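Local coordinates for protein beta-galactosidase/beta-glucuronidase (Faecalibacterium prausnitzii L2-6, PDB 6MVF) that binds flavin mononucleotide and probably hydrolyses beta-glucuronides, as a family 2 glycoside hydrolase of a human gut bacterium, at residues A[297-302]-A[330-335]; A[303-308]-A[559-564]; A[487-492]-A[507-512]; A[531-536]-A[550-555]. One frame throughout, in Å; residues are numbered along the deposited sequence.

Contact 1 of 4, residues A[297-302]-A[330-335]; sequences RGVSRH and NTIRLA
Ser300 and Arg333 lie beside each other on one face of two parallel strands, and Val299 and Ile332 do the same on the other. Ser300 OG sits 3.4 Å from Arg333 CB and close to CD, so the small serine lies against the arginine's aliphatic stem. Because Arg333 leaves with CG anti to the backbone N (chi1 175°) and stays extended, its guanidinium passes beyond the serine to Glu357 and Asn398, while Ala335 CB covers the centre of one of its faces. On the opposite face the branched Val299 and Ile332 touch loosely, CG2 to CG1 at 4.4 Å, and Ile332 also packs on Phe343 of helix 341-350. Further on, the Leu334 side chain crosses the bent Arg301 chain at a slant, CD2 lying 4.1 Å from Arg301 CD; the arginine's tip pairs with Asp320. Glycine suits position 298, where Thr331 O, 3.3 Å from Gly298 CA, takes up the side-chain direction. At the start, Asn330 OD1 uses an in-plane lone pair to accept from Arg297 N at 2.7 Å, as Asn330 N donates back to Arg297 O. Backbone bonds such as Arg333 N to Val299 O (2.8 Å) complete the pairing of a beta-alpha-beta unit, strand 292-300, helix 314-327 and strand 331-334, of the TIM barrel.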
loop_
_atom_site.group_PDB
_atom_site.type_symbol
_atom_site.label_atom_id
_atom_site.label_comp_id
_atom_site.label_asym_id
_atom_site.label_seq_id
_atom_site.Cartn_x
_atom_site.Cartn_y
_atom_site.Cartn_z
ATOM N N ARG A 297 33.344 -12.648 7.109
ATOM C CA ARG A 297 32.831 -13.741 7.928
ATOM C C ARG A 297 31.361 -13.950 7.582
ATOM O O ARG A 297 30.512 -13.101 7.890
ATOM C CB ARG A 297 33.021 -13.443 9.420
ATOM C CG ARG A 297 34.481 -13.181 9.834
ATOM C CD ARG A 297 35.384 -14.401 9.503
ATOM N NE ARG A 297 36.772 -14.259 9.938
ATOM C CZ ARG A 297 37.815 -14.115 9.117
ATOM N NH1 ARG A 297 37.651 -14.083 7.801
ATOM N NH2 ARG A 297 39.035 -13.994 9.615
ATOM N N GLY A 298 31.051 -15.064 6.930
ATOM C CA GLY A 298 29.695 -15.260 6.471
ATOM C C GLY A 298 29.279 -16.689 6.191
ATOM O O GLY A 298 29.677 -17.622 6.899
ATOM N N VAL A 299 28.445 -16.864 5.160
ATOM C CA VAL A 299 27.701 -18.100 4.951
ATOM C C VAL A 299 27.555 -18.336 3.452
ATOM O O VAL A 299 27.772 -17.446 2.632
ATOM C CB VAL A 299 26.303 -18.053 5.644
ATOM C CG1 VAL A 299 26.432 -17.732 7.112
ATOM C CG2 VAL A 299 25.414 -17.013 5.006
ATOM N N SER A 300 27.192 -19.560 3.100
ATOM C CA SER A 300 26.720 -19.900 1.768
ATOM C C SER A 300 25.210 -20.032 1.811
ATOM O O SER A 300 24.619 -20.184 2.883
ATOM C CB SER A 300 27.359 -21.197 1.277
ATOM O OG SER A 300 28.767 -21.024 1.119
ATOM N N ARG A 301 24.587 -19.970 0.631
ATOM C CA ARG A 301 23.130 -19.981 0.528
ATOM C C ARG A 301 22.732 -20.673 -0.763
ATOM O O ARG A 301 23.156 -20.248 -1.839
ATOM C CB ARG A 301 22.576 -18.546 0.569
ATOM C CG ARG A 301 21.046 -18.416 0.541
ATOM C CD ARG A 301 20.525 -17.851 -0.784
ATOM N NE ARG A 301 19.065 -17.778 -0.805
ATOM C CZ ARG A 301 18.332 -17.386 -1.852
ATOM N NH1 ARG A 301 18.915 -17.024 -2.993
ATOM N NH2 ARG A 301 17.007 -17.333 -1.754
ATOM N N HIS A 302 21.930 -21.733 -0.657
ATOM C CA HIS A 302 21.298 -22.373 -1.806
ATOM C C HIS A 302 19.949 -21.693 -2.100
ATOM O O HIS A 302 19.453 -20.897 -1.296
ATOM C CB HIS A 302 21.130 -23.867 -1.542
ATOM C CG HIS A 302 22.206 -24.712 -2.140
ATOM N ND1 HIS A 302 22.498 -24.698 -3.486
ATOM C CD2 HIS A 302 23.046 -25.615 -1.581
ATOM C CE1 HIS A 302 23.485 -25.542 -3.730
ATOM N NE2 HIS A 302 23.830 -26.119 -2.591
ATOM N N ASN A 330 28.794 -10.624 6.819
ATOM C CA ASN A 330 29.104 -9.581 5.846
ATOM C C ASN A 330 29.458 -10.139 4.479
ATOM O O ASN A 330 29.751 -9.364 3.565
ATOM C CB ASN A 330 30.250 -8.699 6.337
ATOM C CG ASN A 330 31.528 -9.480 6.567
ATOM O OD1 ASN A 330 31.593 -10.687 6.306
ATOM N ND2 ASN A 330 32.563 -8.792 7.034
ATOM N N THR A 331 29.450 -11.460 4.311
ATOM C CA THR A 331 29.743 -12.065 3.022
ATOM C C THR A 331 28.785 -13.220 2.795
ATOM O O THR A 331 28.362 -13.895 3.741
ATOM C CB THR A 331 31.227 -12.532 2.938
ATOM O OG1 THR A 331 31.499 -13.086 1.649
ATOM C CG2 THR A 331 31.569 -13.544 4.020
ATOM N N ILE A 332 28.422 -13.430 1.539
ATOM C CA ILE A 332 27.590 -14.561 1.164
ATOM C C ILE A 332 28.202 -15.223 -0.053
ATOM O O ILE A 332 28.337 -14.583 -1.103
ATOM C CB ILE A 332 26.146 -14.165 0.846
ATOM C CG1 ILE A 332 25.418 -13.660 2.086
ATOM C CG2 ILE A 332 25.429 -15.380 0.247
ATOM C CD1 ILE A 332 24.089 -12.966 1.757
ATOM N N ARG A 333 28.534 -16.510 0.069
ATOM C CA ARG A 333 28.922 -17.308 -1.085
ATOM C C ARG A 333 27.665 -17.885 -1.735
ATOM O O ARG A 333 26.949 -18.695 -1.129
ATOM C CB ARG A 333 29.894 -18.420 -0.695
ATOM C CG ARG A 333 30.207 -19.331 -1.865
ATOM C CD ARG A 333 31.147 -20.450 -1.489
ATOM N NE ARG A 333 31.395 -21.331 -2.626
ATOM C CZ ARG A 333 31.538 -22.648 -2.527
ATOM N NH1 ARG A 333 31.453 -23.239 -1.340
ATOM N NH2 ARG A 333 31.754 -23.370 -3.617
ATOM N N LEU A 334 27.396 -17.466 -2.966
ATOM C CA LEU A 334 26.169 -17.850 -3.660
ATOM C C LEU A 334 26.417 -19.097 -4.515
ATOM O O LEU A 334 26.425 -19.072 -5.747
ATOM C CB LEU A 334 25.652 -16.673 -4.477
ATOM C CG LEU A 334 24.906 -15.750 -3.522
ATOM C CD1 LEU A 334 24.315 -14.564 -4.241
ATOM C CD2 LEU A 334 23.821 -16.544 -2.775
ATOM N N ALA A 335 26.606 -20.214 -3.822
ATOM C CA ALA A 335 26.890 -21.473 -4.490
ATOM C C ALA A 335 25.586 -22.100 -4.999
ATOM O O ALA A 335 24.504 -21.765 -4.524
ATOM C CB ALA A 335 27.627 -22.406 -3.522
#

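Contact 2 of 4, residues A[303-308]-A[559-564]; sequences QDKLYK and IDRKTR
Leu306 packs on Ile559 and Asp560 where two irregular loops of the TIM barrel domain meet, one leading from strand 292-300 into helix 314-327 and the other running into helix 566-575. Its CB lies 3.9 Å from Asp560 CB. From there chi1 (-173°) carries CG opposite the backbone N and across to 559-560, and chi2 (65°) parts the two methyl groups between different neighbours. CD1 meets Ile559 CG2 at 3.7 Å, the two side chains crossing at about a right angle, and also rests over the rim of one face of the Tyr307 ring. CD2 stays alongside the aspartate, 3.8 Å from Asp560 CB. A branched apolar residue suits this place because it can fill both directions at once, while its own backbone N makes a weak bond of 3.3 Å to Ile559 O.

Asp560 turns its carboxylate to its own loop: OD1 accepts from Lys562 N at 2.9 Å, an Asx turn, and also bonds Thr558, while OD2 reaches Ala266 of the second subunit. Arg561 folds back with a bend at chi2, and NH1 donates to Ile559 O from above the carbonyl plane; NE is paired with Asp320. Asp304 O lies 2.9 Å from Arg561 NH2. Lys305 runs extended past this guanidinium to Gln319 and Asp316, and its CG lies 4.0 Å above the guanidinium plane of Arg561, offset toward the rim.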
loop_
_atom_site.group_PDB
_atom_site.type_symbol
_atom_site.label_atom_id
_atom_site.label_comp_id
_atom_site.label_asym_id
_atom_site.label_seq_id
_atom_site.Cartn_x
_atom_site.Cartn_y
_atom_site.Cartn_z
ATOM N N GLN A 303 19.348 -21.999 -3.269
ATOM C CA GLN A 303 18.191 -21.230 -3.741
ATOM C C GLN A 303 16.841 -21.968 -3.610
ATOM O O GLN A 303 15.919 -21.746 -4.400
ATOM C CB GLN A 303 18.420 -20.770 -5.181
ATOM C CG GLN A 303 18.288 -21.837 -6.226
ATOM C CD GLN A 303 18.481 -21.298 -7.642
ATOM O OE1 GLN A 303 18.465 -20.093 -7.868
ATOM N NE2 GLN A 303 18.664 -22.205 -8.603
ATOM N N ASP A 304 16.666 -22.796 -2.587
ATOM C CA ASP A 304 15.443 -23.568 -2.464
ATOM C C ASP A 304 14.774 -23.282 -1.123
ATOM O O ASP A 304 15.356 -22.660 -0.235
ATOM C CB ASP A 304 15.712 -25.077 -2.654
ATOM C CG ASP A 304 16.694 -25.669 -1.617
ATOM O OD1 ASP A 304 17.285 -24.925 -0.801
ATOM O OD2 ASP A 304 16.870 -26.906 -1.626
ATOM N N LYS A 305 13.524 -23.735 -0.988
ATOM C CA LYS A 305 12.749 -23.514 0.232
ATOM C C LYS A 305 11.731 -24.635 0.369
ATOM O O LYS A 305 11.307 -25.209 -0.635
ATOM C CB LYS A 305 12.051 -22.158 0.196
ATOM C CG LYS A 305 11.669 -21.595 1.533
ATOM C CD LYS A 305 11.177 -20.145 1.349
ATOM C CE LYS A 305 10.670 -19.568 2.647
ATOM N NZ LYS A 305 10.415 -18.105 2.566
ATOM N N LEU A 306 11.338 -24.933 1.617
ATOM C CA LEU A 306 10.524 -26.104 1.945
ATOM C C LEU A 306 9.317 -26.294 1.031
ATOM O O LEU A 306 8.366 -25.507 1.076
ATOM C CB LEU A 306 10.039 -26.046 3.393
ATOM C CG LEU A 306 9.309 -27.324 3.854
ATOM C CD1 LEU A 306 10.253 -28.504 3.873
ATOM C CD2 LEU A 306 8.677 -27.163 5.221
ATOM N N TYR A 307 9.366 -27.355 0.214
ATOM C CA TYR A 307 8.335 -27.791 -0.739
ATOM C C TYR A 307 7.986 -26.729 -1.770
ATOM O O TYR A 307 6.921 -26.781 -2.383
ATOM C CB TYR A 307 7.077 -28.297 -0.019
ATOM C CG TYR A 307 7.420 -29.417 0.931
ATOM C CD1 TYR A 307 8.227 -30.468 0.521
ATOM C CD2 TYR A 307 6.995 -29.390 2.256
ATOM C CE1 TYR A 307 8.573 -31.477 1.389
ATOM C CE2 TYR A 307 7.324 -30.391 3.131
ATOM C CZ TYR A 307 8.123 -31.437 2.699
ATOM O OH TYR A 307 8.469 -32.451 3.583
ATOM N N LYS A 308 8.882 -25.790 -2.016
ATOM C CA LYS A 308 8.791 -24.918 -3.175
ATOM C C LYS A 308 9.824 -25.261 -4.230
ATOM O O LYS A 308 9.850 -24.602 -5.283
ATOM C CB LYS A 308 8.991 -23.450 -2.782
ATOM C CG LYS A 308 7.852 -22.773 -2.128
ATOM C CD LYS A 308 8.315 -21.387 -1.774
ATOM C CE LYS A 308 7.183 -20.564 -1.219
ATOM N NZ LYS A 308 7.337 -19.138 -1.638
ATOM N N ILE A 559 15.034 -25.263 6.801
ATOM C CA ILE A 559 14.769 -25.100 5.377
ATOM C C ILE A 559 13.492 -24.298 5.117
ATOM O O ILE A 559 13.317 -23.729 4.037
ATOM C CB ILE A 559 14.735 -26.499 4.741
ATOM C CG1 ILE A 559 14.866 -26.412 3.229
ATOM C CG2 ILE A 559 13.493 -27.248 5.158
ATOM C CD1 ILE A 559 14.715 -27.741 2.548
ATOM N N ASP A 560 12.593 -24.229 6.085
ATOM C CA ASP A 560 11.402 -23.409 5.979
ATOM C C ASP A 560 11.647 -21.980 6.470
ATOM O O ASP A 560 10.701 -21.194 6.557
ATOM C CB ASP A 560 10.254 -24.082 6.751
ATOM C CG ASP A 560 10.598 -24.351 8.215
ATOM O OD1 ASP A 560 11.491 -23.655 8.770
ATOM O OD2 ASP A 560 9.977 -25.267 8.818
ATOM N N ARG A 561 12.896 -21.641 6.795
ATOM C CA ARG A 561 13.340 -20.336 7.282
ATOM C C ARG A 561 12.760 -19.973 8.635
ATOM O O ARG A 561 12.888 -18.828 9.054
ATOM C CB ARG A 561 13.032 -19.208 6.282
ATOM C CG ARG A 561 14.133 -18.974 5.244
ATOM C CD ARG A 561 14.490 -20.257 4.471
ATOM N NE ARG A 561 15.323 -20.033 3.291
ATOM C CZ ARG A 561 15.859 -21.012 2.561
ATOM N NH1 ARG A 561 15.648 -22.283 2.889
ATOM N NH2 ARG A 561 16.611 -20.725 1.501
ATOM N N LYS A 562 12.141 -20.916 9.342
ATOM C CA LYS A 562 11.419 -20.599 10.570
ATOM C C LYS A 562 12.260 -20.722 11.841
ATOM O O LYS A 562 12.068 -19.935 12.775
ATOM C CB LYS A 562 10.185 -21.497 10.695
ATOM C CG LYS A 562 9.093 -21.169 9.714
ATOM C CD LYS A 562 7.759 -21.766 10.142
ATOM C CE LYS A 562 6.652 -21.249 9.248
ATOM N NZ LYS A 562 6.695 -19.762 9.175
ATOM N N THR A 563 13.174 -21.695 11.917
ATOM C CA THR A 563 13.808 -22.073 13.177
ATOM C C THR A 563 15.313 -21.870 13.081
ATOM O O THR A 563 15.996 -22.549 12.307
ATOM C CB THR A 563 13.471 -23.521 13.562
ATOM O OG1 THR A 563 12.057 -23.668 13.661
ATOM C CG2 THR A 563 14.059 -23.878 14.911
ATOM N N ARG A 564 15.817 -20.945 13.887
ATOM C CA ARG A 564 17.239 -20.709 14.034
ATOM C C ARG A 564 17.821 -21.738 14.992
ATOM O O ARG A 564 17.403 -21.823 16.160
ATOM C CB ARG A 564 17.470 -19.299 14.550
ATOM C CG ARG A 564 17.031 -18.218 13.579
ATOM C CD ARG A 564 16.645 -16.944 14.318
ATOM N NE ARG A 564 16.343 -15.856 13.396
ATOM C CZ ARG A 564 15.233 -15.794 12.662
ATOM N NH1 ARG A 564 14.316 -16.760 12.753
ATOM N NH2 ARG A 564 15.046 -14.773 11.823
#

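Contact 3 of 4, residues A[487-492]-A[507-512]; sequences YGCEGI and EEYQAL
Gln510 leaves its helix with CG opposite the backbone N (chi1 -169°) and continues extended, which takes its amide to the loop backbone; Cys489 holds SG in the equivalent position (chi1 172°), which takes the thiol to the edge of the Tyr509 ring. Gln510 NE2 donates to Cys489 O over 3.0 Å, with an N-H...O angle of 145° and the oxygen tilted out of the amide plane. Glutamine suits the place because it spans the gap from the helix with a flexible apolar stem and still has a donor to offer: its CB and CG lie along the loop backbone, CB 3.5 Å from Glu490 O, and the same NE2 serves Gly555 O as well. Glycine suits position 491, where the Gln510 amide occupies the side on which a side chain would stand; Gly491 CA is 3.9 Å from Gln510 OE1, and Gly491 O bonds Asn264 of the second subunit. Cys489 SG lies 3.6 Å from Tyr509 CD2, a sulfur-aromatic contact in which the compact, polarisable thiol is near the ring plane. The phenol reaches on to Gly457 O.

The contact thus ties the loop following barrel strand 482-487 to the first turn of helix 507-522, which leads on to strand 529-532.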
loop_
_atom_site.group_PDB
_atom_site.type_symbol
_atom_site.label_atom_id
_atom_site.label_comp_id
_atom_site.label_asym_id
_atom_site.label_seq_id
_atom_site.Cartn_x
_atom_site.Cartn_y
_atom_site.Cartn_z
ATOM N N TYR A 487 32.752 -25.090 5.462
ATOM C CA TYR A 487 32.977 -25.856 6.673
ATOM C C TYR A 487 31.623 -25.945 7.359
ATOM O O TYR A 487 30.761 -25.088 7.154
ATOM C CB TYR A 487 34.023 -25.202 7.580
ATOM C CG TYR A 487 33.588 -23.910 8.232
ATOM C CD1 TYR A 487 33.708 -22.684 7.567
ATOM C CD2 TYR A 487 33.054 -23.912 9.513
ATOM C CE1 TYR A 487 33.305 -21.495 8.180
ATOM C CE2 TYR A 487 32.654 -22.740 10.131
ATOM C CZ TYR A 487 32.783 -21.538 9.469
ATOM O OH TYR A 487 32.394 -20.388 10.116
ATOM N N GLY A 488 31.418 -26.984 8.149
ATOM C CA GLY A 488 30.133 -27.124 8.794
ATOM C C GLY A 488 29.928 -28.532 9.316
ATOM O O GLY A 488 30.828 -29.357 9.308
ATOM N N CYS A 489 28.701 -28.785 9.739
ATOM C CA CYS A 489 28.423 -29.960 10.538
ATOM C C CYS A 489 26.914 -30.115 10.589
ATOM O O CYS A 489 26.193 -29.115 10.585
ATOM C CB CYS A 489 29.032 -29.766 11.923
ATOM S SG CYS A 489 28.650 -30.961 13.110
ATOM N N GLU A 490 26.436 -31.350 10.568
ATOM C CA GLU A 490 24.999 -31.554 10.584
ATOM C C GLU A 490 24.456 -31.311 11.975
ATOM O O GLU A 490 25.132 -31.543 12.977
ATOM C CB GLU A 490 24.628 -32.963 10.134
ATOM C CG GLU A 490 25.139 -33.288 8.736
ATOM C CD GLU A 490 24.077 -33.113 7.688
ATOM O OE1 GLU A 490 22.895 -33.019 8.109
ATOM O OE2 GLU A 490 24.428 -33.073 6.471
ATOM N N GLY A 491 23.231 -30.807 12.015
ATOM C CA GLY A 491 22.464 -30.600 13.220
ATOM C C GLY A 491 20.999 -30.863 12.918
ATOM O O GLY A 491 20.385 -30.197 12.074
ATOM N N ILE A 492 20.438 -31.864 13.583
ATOM C CA ILE A 492 19.043 -32.238 13.419
ATOM C C ILE A 492 18.389 -32.004 14.774
ATOM O O ILE A 492 18.779 -32.626 15.766
ATOM C CB ILE A 492 18.924 -33.684 12.919
ATOM C CG1 ILE A 492 19.639 -33.762 11.557
ATOM C CG2 ILE A 492 17.479 -34.116 12.816
ATOM C CD1 ILE A 492 19.547 -35.074 10.831
ATOM N N GLU A 507 21.909 -31.248 17.886
ATOM C CA GLU A 507 22.045 -29.797 17.844
ATOM C C GLU A 507 23.221 -29.336 18.692
ATOM O O GLU A 507 23.890 -28.356 18.361
ATOM C CB GLU A 507 20.736 -29.145 18.323
ATOM C CG GLU A 507 20.663 -27.646 18.119
ATOM C CD GLU A 507 19.316 -26.996 18.500
ATOM O OE1 GLU A 507 19.179 -25.788 18.195
ATOM O OE2 GLU A 507 18.413 -27.661 19.091
ATOM N N GLU A 508 23.491 -30.037 19.792
ATOM C CA GLU A 508 24.584 -29.646 20.665
ATOM C C GLU A 508 25.930 -29.835 19.979
ATOM O O GLU A 508 26.841 -29.027 20.162
ATOM C CB GLU A 508 24.522 -30.451 21.971
ATOM C CG GLU A 508 23.404 -30.050 22.943
ATOM C CD GLU A 508 21.993 -30.439 22.458
ATOM O OE1 GLU A 508 21.880 -31.456 21.737
ATOM O OE2 GLU A 508 20.999 -29.723 22.788
ATOM N N TYR A 509 26.085 -30.891 19.182
ATOM C CA TYR A 509 27.405 -31.129 18.609
ATOM C C TYR A 509 27.695 -30.139 17.498
ATOM O O TYR A 509 28.837 -29.699 17.333
ATOM C CB TYR A 509 27.546 -32.568 18.091
ATOM C CG TYR A 509 28.933 -32.825 17.544
ATOM C CD1 TYR A 509 30.002 -33.103 18.397
ATOM C CD2 TYR A 509 29.188 -32.729 16.183
ATOM C CE1 TYR A 509 31.283 -33.298 17.893
ATOM C CE2 TYR A 509 30.458 -32.913 15.673
ATOM C CZ TYR A 509 31.504 -33.202 16.526
ATOM O OH TYR A 509 32.761 -33.401 15.996
ATOM N N GLN A 510 26.672 -29.780 16.732
ATOM C CA GLN A 510 26.861 -28.769 15.709
ATOM C C GLN A 510 27.216 -27.425 16.322
ATOM O O GLN A 510 28.001 -26.671 15.739
ATOM C CB GLN A 510 25.613 -28.668 14.857
ATOM C CG GLN A 510 25.778 -27.851 13.596
ATOM C CD GLN A 510 24.429 -27.287 13.105
ATOM O OE1 GLN A 510 23.571 -26.938 13.911
ATOM N NE2 GLN A 510 24.240 -27.222 11.784
ATOM N N ALA A 511 26.685 -27.124 17.511
ATOM C CA ALA A 511 27.029 -25.871 18.187
ATOM C C ALA A 511 28.473 -25.880 18.676
ATOM O O ALA A 511 29.157 -24.855 18.596
ATOM C CB ALA A 511 26.070 -25.595 19.350
ATOM N N LEU A 512 28.955 -27.028 19.176
ATOM C CA LEU A 512 30.354 -27.149 19.586
ATOM C C LEU A 512 31.293 -26.970 18.403
ATOM O O LEU A 512 32.335 -26.324 18.522
ATOM C CB LEU A 512 30.607 -28.513 20.244
ATOM C CG LEU A 512 30.071 -28.771 21.649
ATOM C CD1 LEU A 512 30.267 -30.238 22.021
ATOM C CD2 LEU A 512 30.743 -27.868 22.673
#

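Contact 4 of 4, residues A[531-536]-A[550-555]; sequences HVWNMF and GRNNKG
Asn534 and Lys554 share the hydrogen bond that joins the two segments: Asn534 N donates to Lys554 O at 3.2 Å, fairly straight at 158° but from well above the carbonyl plane. Two asparagines shape the backbone on either side of it. Asn534 OD1 accepts from Phe536 N in the carbonyl plane, and Asn552 OD1 accepts from Lys554 N at 3.1 Å; each closes an Asx turn, a task their short amide side chains suit. Gly555 adds a CA-H...O contact, its CA 3.2 Å from Asn534 O, an approach eased by the lack of a side chain.

The packing is edge-on. Asn552 ND2 lies in the plane of the Trp533 indole, 3.9 Å from NE1, with the amide turned 87° to the ring. Lys554 CD is at the same rim, while Asn534 ND2 covers part of one face. The peptide between Trp533 and Asn534 is cis, consistent with the tryptophan cis peptide closing the last barrel strand in related glycosidases.

Two donors, Asn552 ND2 and Lys554 NZ, finish 3.2 Å apart, with Asp152 and Tyr459 as their respective partners. This chemistry is consistent with the Asn-x-Lys pair that recognises the glucuronate carboxylate in related beta-glucuronidases.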
loop_
_atom_site.group_PDB
_atom_site.type_symbol
_atom_site.label_atom_id
_atom_site.label_comp_id
_atom_site.label_asym_id
_atom_site.label_seq_id
_atom_site.Cartn_x
_atom_site.Cartn_y
_atom_site.Cartn_z
ATOM N N HIS A 531 33.099 -19.154 4.985
ATOM C CA HIS A 531 31.695 -19.316 4.619
ATOM C C HIS A 531 31.150 -20.588 5.251
ATOM O O HIS A 531 31.524 -21.694 4.847
ATOM C CB HIS A 531 31.529 -19.370 3.105
ATOM C CG HIS A 531 31.877 -18.096 2.407
ATOM N ND1 HIS A 531 33.087 -17.901 1.777
ATOM C CD2 HIS A 531 31.173 -16.949 2.239
ATOM C CE1 HIS A 531 33.112 -16.691 1.244
ATOM N NE2 HIS A 531 31.964 -16.094 1.510
ATOM N N VAL A 532 30.255 -20.439 6.227
ATOM C CA VAL A 532 29.543 -21.588 6.780
ATOM C C VAL A 532 28.791 -22.314 5.682
ATOM O O VAL A 532 27.990 -21.716 4.950
ATOM C CB VAL A 532 28.561 -21.142 7.870
ATOM C CG1 VAL A 532 27.653 -22.322 8.285
ATOM C CG2 VAL A 532 29.313 -20.554 9.032
ATOM N N TRP A 533 29.035 -23.610 5.562
ATOM C CA TRP A 533 28.134 -24.473 4.818
ATOM C C TRP A 533 27.177 -25.049 5.852
ATOM O O TRP A 533 27.599 -25.800 6.737
ATOM C CB TRP A 533 28.901 -25.559 4.074
ATOM C CG TRP A 533 28.062 -26.285 3.052
ATOM C CD1 TRP A 533 27.482 -27.518 3.185
ATOM C CD2 TRP A 533 27.710 -25.817 1.751
ATOM N NE1 TRP A 533 26.804 -27.848 2.038
ATOM C CE2 TRP A 533 26.922 -26.817 1.145
ATOM C CE3 TRP A 533 28.001 -24.661 1.030
ATOM C CZ2 TRP A 533 26.406 -26.682 -0.136
ATOM C CZ3 TRP A 533 27.496 -24.535 -0.241
ATOM C CH2 TRP A 533 26.711 -25.547 -0.817
ATOM N N ASN A 534 25.909 -24.643 5.809
ATOM C CA ASN A 534 25.313 -23.700 4.863
ATOM C C ASN A 534 24.369 -22.828 5.735
ATOM O O ASN A 534 24.145 -23.159 6.902
ATOM C CB ASN A 534 24.583 -24.480 3.733
ATOM C CG ASN A 534 23.962 -23.585 2.663
ATOM O OD1 ASN A 534 22.927 -22.965 2.881
ATOM N ND2 ASN A 534 24.575 -23.556 1.481
ATOM N N MET A 535 23.839 -21.714 5.206
ATOM C CA MET A 535 22.934 -20.886 6.005
ATOM C C MET A 535 21.670 -21.646 6.369
ATOM O O MET A 535 21.197 -21.578 7.514
ATOM C CB MET A 535 22.550 -19.607 5.251
ATOM C CG MET A 535 21.675 -18.667 6.056
ATOM S SD MET A 535 22.446 -17.954 7.542
ATOM C CE MET A 535 21.041 -17.161 8.323
ATOM N N PHE A 536 21.095 -22.348 5.394
ATOM C CA PHE A 536 19.849 -23.072 5.553
ATOM C C PHE A 536 20.076 -24.518 5.157
ATOM O O PHE A 536 20.820 -24.786 4.207
ATOM C CB PHE A 536 18.736 -22.497 4.669
ATOM C CG PHE A 536 18.559 -21.030 4.794
ATOM C CD1 PHE A 536 17.931 -20.482 5.915
ATOM C CD2 PHE A 536 19.009 -20.187 3.797
ATOM C CE1 PHE A 536 17.765 -19.104 6.035
ATOM C CE2 PHE A 536 18.848 -18.795 3.906
ATOM C CZ PHE A 536 18.234 -18.253 5.023
ATOM N N GLY A 550 16.391 -36.875 2.245
ATOM C CA GLY A 550 16.198 -35.815 1.273
ATOM C C GLY A 550 16.893 -34.493 1.543
ATOM O O GLY A 550 16.638 -33.521 0.816
ATOM N N ARG A 551 17.775 -34.416 2.538
ATOM C CA ARG A 551 18.199 -33.118 3.035
ATOM C C ARG A 551 19.681 -33.095 3.361
ATOM O O ARG A 551 20.238 -34.074 3.864
ATOM C CB ARG A 551 17.423 -32.722 4.309
ATOM C CG ARG A 551 15.909 -32.795 4.184
ATOM C CD ARG A 551 15.389 -31.708 3.300
ATOM N NE ARG A 551 13.958 -31.885 3.073
ATOM C CZ ARG A 551 13.001 -31.596 3.950
ATOM N NH1 ARG A 551 13.301 -31.098 5.140
ATOM N NH2 ARG A 551 11.734 -31.819 3.632
ATOM N N ASN A 552 20.299 -31.951 3.103
ATOM C CA ASN A 552 21.491 -31.543 3.830
ATOM C C ASN A 552 21.043 -30.684 5.014
ATOM O O ASN A 552 20.362 -29.667 4.828
ATOM C CB ASN A 552 22.444 -30.791 2.910
ATOM C CG ASN A 552 23.788 -30.516 3.557
ATOM O OD1 ASN A 552 23.869 -29.810 4.554
ATOM N ND2 ASN A 552 24.858 -31.059 2.976
ATOM N N ASN A 553 21.376 -31.114 6.227
ATOM C CA ASN A 553 20.929 -30.450 7.445
ATOM C C ASN A 553 22.081 -29.773 8.184
ATOM O O ASN A 553 22.119 -29.731 9.417
ATOM C CB ASN A 553 20.198 -31.429 8.362
ATOM C CG ASN A 553 18.789 -31.768 7.858
ATOM O OD1 ASN A 553 17.955 -30.881 7.611
ATOM N ND2 ASN A 553 18.528 -33.055 7.696
ATOM N N LYS A 554 23.022 -29.210 7.425
ATOM C CA LYS A 554 24.126 -28.437 7.974
ATOM C C LYS A 554 23.766 -26.962 8.138
ATOM O O LYS A 554 24.670 -26.133 8.318
ATOM C CB LYS A 554 25.383 -28.588 7.101
ATOM C CG LYS A 554 25.832 -30.017 6.906
ATOM C CD LYS A 554 27.316 -30.124 6.533
ATOM C CE LYS A 554 27.719 -31.584 6.232
ATOM N NZ LYS A 554 27.120 -32.089 4.938
ATOM N N GLY A 555 22.469 -26.633 8.109
ATOM C CA GLY A 555 22.053 -25.244 8.176
ATOM C C GLY A 555 22.198 -24.651 9.566
ATOM O O GLY A 555 22.145 -25.340 10.585
#

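All four contacts belong to the TIM barrel domain, and contact 4 lies between the rest, its centre 10 Å from that of contact 3 and 11 Å from those of contacts 1 and 2. Contacts 1 and 4 share the barrel sheet, where strand 292-300 lies next to strand 529-532, and strand 482-487, leading into contact 3, flanks the latter on its other side. First and last barrel strands therefore meet, closing the ring. Along the chain contact 1 comes before contact 3 and contact 3 before contact 4, while contact 2 spans contacts 3 and 4 and its segments alternate with those of contact 1. Contacts 2, 3 and 4 also touch the second subunit, linking the barrel loops to the assembly.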